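Local coordinates for protein cellulosomal scaffoldin (Bacteroides cellulosolvens, PDB 1TYJ) that probably binds type-II dockerin modules through its cohesin beta sandwich, helping to assemble the bacterial cellulosome, at residues S58-Y63 against A73-K78; T65-R70 against R90-L95. All coordinates share one frame; numbering follows the deposited sequence. Where two conformers were deposited one is given.

Interaction 1: S58-Y63 against A73-K78. With MOH (methanol), chain G; EDO (1,2-ethanediol), chain E.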
# COMPACT_ATOMS: atom_id res chain seq x y z
N SER A 58 -8.48 6.81 -10.22
CA SER A 58 -8.10 7.90 -9.31
C SER A 58 -8.38 7.58 -7.82
O SER A 58 -8.09 8.40 -6.96
CB SER A 58 -8.89 9.17 -9.70
OG SER A 58 -10.29 8.93 -9.64
N THR A 59 -8.92 6.39 -7.53
CA THR A 59 -9.39 6.08 -6.17
C THR A 59 -8.24 5.93 -5.17
O THR A 59 -7.36 5.10 -5.37
CB THR A 59 -10.23 4.79 -6.18
OG1 THR A 59 -11.33 4.96 -7.09
CG2 THR A 59 -10.79 4.55 -4.77
N MET A 60 -8.28 6.68 -4.07
CA MET A 60 -7.29 6.51 -3.03
C MET A 60 -7.65 5.29 -2.16
O MET A 60 -8.81 5.17 -1.71
CB MET A 60 -7.25 7.73 -2.12
CG MET A 60 -6.09 7.72 -1.13
SD MET A 60 -4.48 7.87 -1.96
CE MET A 60 -3.38 7.47 -0.56
N PRO A 61 -6.67 4.39 -1.89
CA PRO A 61 -6.92 3.33 -0.90
C PRO A 61 -7.27 3.82 0.50
O PRO A 61 -7.13 5.01 0.82
CB PRO A 61 -5.58 2.57 -0.84
CG PRO A 61 -4.96 2.81 -2.28
CD PRO A 61 -5.33 4.28 -2.52
N ASP A 62 -7.73 2.91 1.34
CA ASP A 62 -8.09 3.26 2.69
C ASP A 62 -6.85 3.65 3.49
O ASP A 62 -5.75 3.20 3.22
CB ASP A 62 -8.80 2.10 3.39
CG ASP A 62 -10.06 1.66 2.65
OD1 ASP A 62 -11.09 2.37 2.73
OD2 ASP A 62 -10.01 0.64 1.92
N TYR A 63 -7.04 4.52 4.48
CA TYR A 63 -5.96 4.91 5.34
C TYR A 63 -5.67 3.85 6.43
O TYR A 63 -6.50 2.96 6.73
CB TYR A 63 -6.28 6.24 6.01
CG TYR A 63 -6.46 7.42 5.09
CD1 TYR A 63 -7.49 8.34 5.32
CD2 TYR A 63 -5.59 7.65 3.99
CE1 TYR A 63 -7.66 9.47 4.51
CE2 TYR A 63 -5.79 8.75 3.13
CZ TYR A 63 -6.81 9.66 3.41
OH TYR A 63 -7.01 10.78 2.63
N ALA A 73 -0.95 16.59 5.36
CA ALA A 73 -0.75 15.36 4.54
C ALA A 73 -1.37 15.56 3.18
O ALA A 73 -2.37 16.32 3.01
CB ALA A 73 -1.35 14.15 5.23
N THR A 74 -0.73 14.96 2.18
CA THR A 74 -1.26 15.03 0.82
C THR A 74 -1.25 13.61 0.24
O THR A 74 -0.32 12.87 0.48
CB THR A 74 -0.47 16.04 -0.02
OG1 THR A 74 -1.16 16.25 -1.25
CG2 THR A 74 0.94 15.55 -0.32
N ASP A 75 -2.28 13.27 -0.53
CA ASP A 75 -2.48 11.95 -1.13
C ASP A 75 -2.24 12.04 -2.64
O ASP A 75 -2.44 13.10 -3.25
CB ASP A 75 -3.95 11.50 -0.99
CG ASP A 75 -4.34 11.11 0.41
OD1 ASP A 75 -3.47 10.93 1.27
OD2 ASP A 75 -5.57 10.99 0.63
N MET A 76 -1.84 10.93 -3.25
CA MET A 76 -1.72 10.77 -4.70
C MET A 76 -2.27 9.40 -5.01
O MET A 76 -1.97 8.46 -4.30
CB MET A 76 -0.23 10.88 -5.14
CG MET A 76 0.46 9.56 -5.52
SD MET A 76 -0.01 8.90 -7.17
CE MET A 76 1.49 7.97 -7.42
N SER A 77 -3.09 9.29 -6.06
CA SER A 77 -3.60 7.98 -6.52
C SER A 77 -3.87 8.07 -8.00
O SER A 77 -4.73 8.86 -8.43
CB SER A 77 -4.83 7.47 -5.71
OG SER A 77 -5.83 8.50 -5.51
N LYS A 78 -3.12 7.29 -8.77
CA LYS A 78 -3.15 7.39 -10.22
C LYS A 78 -2.73 6.02 -10.77
O LYS A 78 -1.53 5.74 -11.02
CB LYS A 78 -2.26 8.55 -10.69
CG LYS A 78 -2.37 8.94 -12.20
CD LYS A 78 -1.32 10.05 -12.49
CE LYS A 78 -1.53 10.82 -13.79
NZ LYS A 78 -2.77 11.69 -13.87
C MOH G . -11.55 9.07 -4.04
O MOH G . -10.08 8.97 -3.92
C1 EDO E . -4.14 18.62 8.08
O1 EDO E . -2.97 19.28 8.55
C2 EDO E . -3.78 17.80 6.87
O2 EDO E . -3.17 16.54 7.22
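Tyr63 and Asp75 reach for each other from opposite directions, and the phenol OH donates a very short hydrogen bond of 2.5 Å to Asp75 OD2. The carboxylate lies at the edge of the ring, near its plane, yet the two flat groups are turned 51° apart. Asp75 OD1 forms a salt bridge with Arg90, whose guanidinium also makes a cation-pi contact with the Tyr63 ring; this nearby positive charge probably favours the ionised carboxylate. Met60 crosses Asp75 at about a right angle. With its CG anti to the backbone N (chi1 -171°) and a bend at chi2, the thioether runs across the strand: Met60 CG lies 3.7 Å from Asp75 OD2, and SD lies 3.5 Å from Met76 O. Two residues further along the strand, Ser77 points its hydroxyl at the loop, and OG donates to Ser58 O over 2.7 Å. The donor stands 53° above the carbonyl plane, away from the lone pairs. The Met60 amide is taken instead by a methanol, with N to its O 2.9 Å, while Thr59 OG1 bonds to Thr56 N. This surface contact joins parts of both sheets of the sandwich: Asp62 bonds through its backbone to Lys112 in strand 108-117, whereas strand 73-77 pairs antiparallel with strand 85-92, and Pro61 packs on Phe88 and Val113.

Interaction 2: T65-R70 against R90-L95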
# COMPACT_ATOMS: atom_id res chain seq x y z
N THR A 65 -3.23 3.88 10.33
CA THR A 65 -3.18 4.75 11.50
C THR A 65 -2.05 5.79 11.41
O THR A 65 -2.10 6.82 12.10
CB THR A 65 -3.00 3.94 12.78
OG1 THR A 65 -1.80 3.20 12.67
CG2 THR A 65 -4.12 2.92 12.93
N LEU A 66 -1.02 5.52 10.59
CA LEU A 66 0.06 6.49 10.42
C LEU A 66 -0.29 7.56 9.37
O LEU A 66 -1.24 7.41 8.59
CB LEU A 66 1.35 5.77 9.96
CG LEU A 66 1.88 4.72 10.95
CD1 LEU A 66 3.30 4.25 10.53
CD2 LEU A 66 1.85 5.22 12.39
N LEU A 67 0.49 8.64 9.36
CA LEU A 67 0.28 9.74 8.40
C LEU A 67 -1.08 10.41 8.62
O LEU A 67 -1.71 10.94 7.70
CB LEU A 67 0.48 9.24 6.96
CG LEU A 67 1.85 8.60 6.71
CD1 LEU A 67 1.94 8.09 5.25
CD2 LEU A 67 3.00 9.57 7.05
N GLN A 68 -1.53 10.41 9.88
CA GLN A 68 -2.85 10.97 10.23
C GLN A 68 -2.72 12.21 11.10
O GLN A 68 -3.73 12.81 11.43
CB GLN A 68 -3.76 9.91 10.90
CG GLN A 68 -4.07 8.76 9.92
CD GLN A 68 -4.81 9.21 8.64
OE1 GLN A 68 -4.46 8.80 7.51
NE2 GLN A 68 -5.86 10.02 8.82
N GLY A 69 -1.49 12.62 11.40
CA GLY A 69 -1.23 13.87 12.11
C GLY A 69 -1.56 15.11 11.28
O GLY A 69 -1.64 15.05 10.03
N ARG A 70 -1.72 16.25 11.97
CA ARG A 70 -2.14 17.48 11.33
C ARG A 70 -0.92 18.21 10.79
O ARG A 70 -0.59 19.32 11.28
CB ARG A 70 -2.85 18.41 12.36
CG ARG A 70 -4.19 17.93 12.88
CD ARG A 70 -5.34 18.52 12.08
NE ARG A 70 -5.60 17.71 10.89
CZ ARG A 70 -6.79 17.60 10.29
NH1 ARG A 70 -7.85 18.24 10.78
NH2 ARG A 70 -6.91 16.83 9.21
N ARG A 90 1.14 8.80 0.12
CA ARG A 90 0.69 9.82 1.06
C ARG A 90 1.90 10.33 1.81
O ARG A 90 2.81 9.56 2.15
CB ARG A 90 -0.35 9.24 2.03
CG ARG A 90 -0.85 10.27 3.08
CD ARG A 90 -2.06 9.67 3.81
NE ARG A 90 -2.47 10.48 4.97
CZ ARG A 90 -3.44 11.40 4.92
NH1 ARG A 90 -4.10 11.65 3.78
NH2 ARG A 90 -3.78 12.07 6.04
N LEU A 91 1.95 11.63 2.02
CA LEU A 91 3.10 12.22 2.72
C LEU A 91 2.71 13.47 3.50
O LEU A 91 1.75 14.15 3.17
CB LEU A 91 4.23 12.52 1.76
CG LEU A 91 3.91 13.50 0.66
CD1 LEU A 91 4.15 14.95 1.02
CD2 LEU A 91 4.76 13.11 -0.57
N TYR A 92 3.48 13.74 4.55
CA TYR A 92 3.29 14.97 5.27
C TYR A 92 4.04 16.06 4.54
O TYR A 92 5.26 15.93 4.31
CB TYR A 92 3.88 14.83 6.65
CG TYR A 92 3.13 14.01 7.66
CD1 TYR A 92 3.82 13.17 8.52
CD2 TYR A 92 1.73 14.11 7.78
CE1 TYR A 92 3.14 12.45 9.54
CE2 TYR A 92 1.03 13.38 8.79
CZ TYR A 92 1.76 12.54 9.65
OH TYR A 92 1.18 11.82 10.65
N MET A 93 3.36 17.15 4.20
CA MET A 93 4.08 18.27 3.52
C MET A 93 4.72 19.22 4.55
O MET A 93 5.79 19.79 4.29
CB MET A 93 3.14 19.05 2.60
CG MET A 93 2.59 18.23 1.45
SD MET A 93 1.65 19.25 0.26
CE MET A 93 0.22 19.59 1.24
N ASN A 94 4.07 19.39 5.70
CA ASN A 94 4.57 20.31 6.72
C ASN A 94 5.52 19.53 7.64
O ASN A 94 5.18 19.15 8.75
CB ASN A 94 3.43 20.96 7.49
CG ASN A 94 3.89 22.18 8.26
OD1 ASN A 94 5.07 22.29 8.63
ND2 ASN A 94 2.99 23.13 8.45
N LEU A 95 6.71 19.25 7.14
CA LEU A 95 7.68 18.47 7.90
C LEU A 95 8.15 19.21 9.14
O LEU A 95 8.48 18.57 10.17
CB LEU A 95 8.88 18.08 7.05
CG LEU A 95 8.60 17.14 5.88
CD1 LEU A 95 9.91 16.87 5.07
CD2 LEU A 95 7.86 15.83 6.31
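Leu67 meets both Arg90 and Tyr92, and the close packing gathers around it. Arg90 is extended all the way to NE, its CG trans to N (chi1 179°), which carries the guanidinium side-on to Leu67 O. NE and NH2 each donate to that one oxygen, both at 2.9 Å, and the oxygen lies almost in the guanidinium plane; NH1 is held by Asp75. The NH2 donor approaches nearly along the C=O axis, while NE is tilted 26° from the carbonyl plane. Beyond this polar grip, Leu67 CD2 sits over one face of the Tyr92 ring, 4.1 Å from its centroid, in a CH-pi contact offset toward the rim. The phenol oxygen accepts from Gly69 N at 2.9 Å and also bonds to Glu105, whose other carboxylate oxygen accepts from Leu67 N. Toward solvent the contact is looser. Gln68 brings OE1 over a guanidinium face, 3.6 Å from Arg90 NE without a hydrogen bond, the planes 10° apart. The loop between strands 62-63 and 73-77 is thus fastened just before helix 95-100, whose Tyr98 meets the Tyr92 ring, to the end of strand 85-92, which pairs with strands 30-38 and 73-77 in one sheet of the cohesin beta sandwich.

How the interactions relate
Arg90 ties the two contacts together. The Asp75-Arg90 salt bridge, 2.7 Å from OD1 to NH1, joins interaction 1 to interaction 2, which uses the other guanidinium nitrogens, so one group links strand 73-77 to the 65-70 loop. Strands 73-77 and 85-92 are also neighbours in one sheet, where Thr74 N lies 2.8 Å from Leu91 O in a probable hydrogen bond. The segments alternate along the chain and the contact centres are 13 Å apart, one at the surface and the other buried. Small molecules, probably from crystallisation, lie nearby: between nearest atoms, the ethanediol bonded to Ala73 N is about 5 Å from the Arg90 side chain, and another about 3 Å from that of Tyr63.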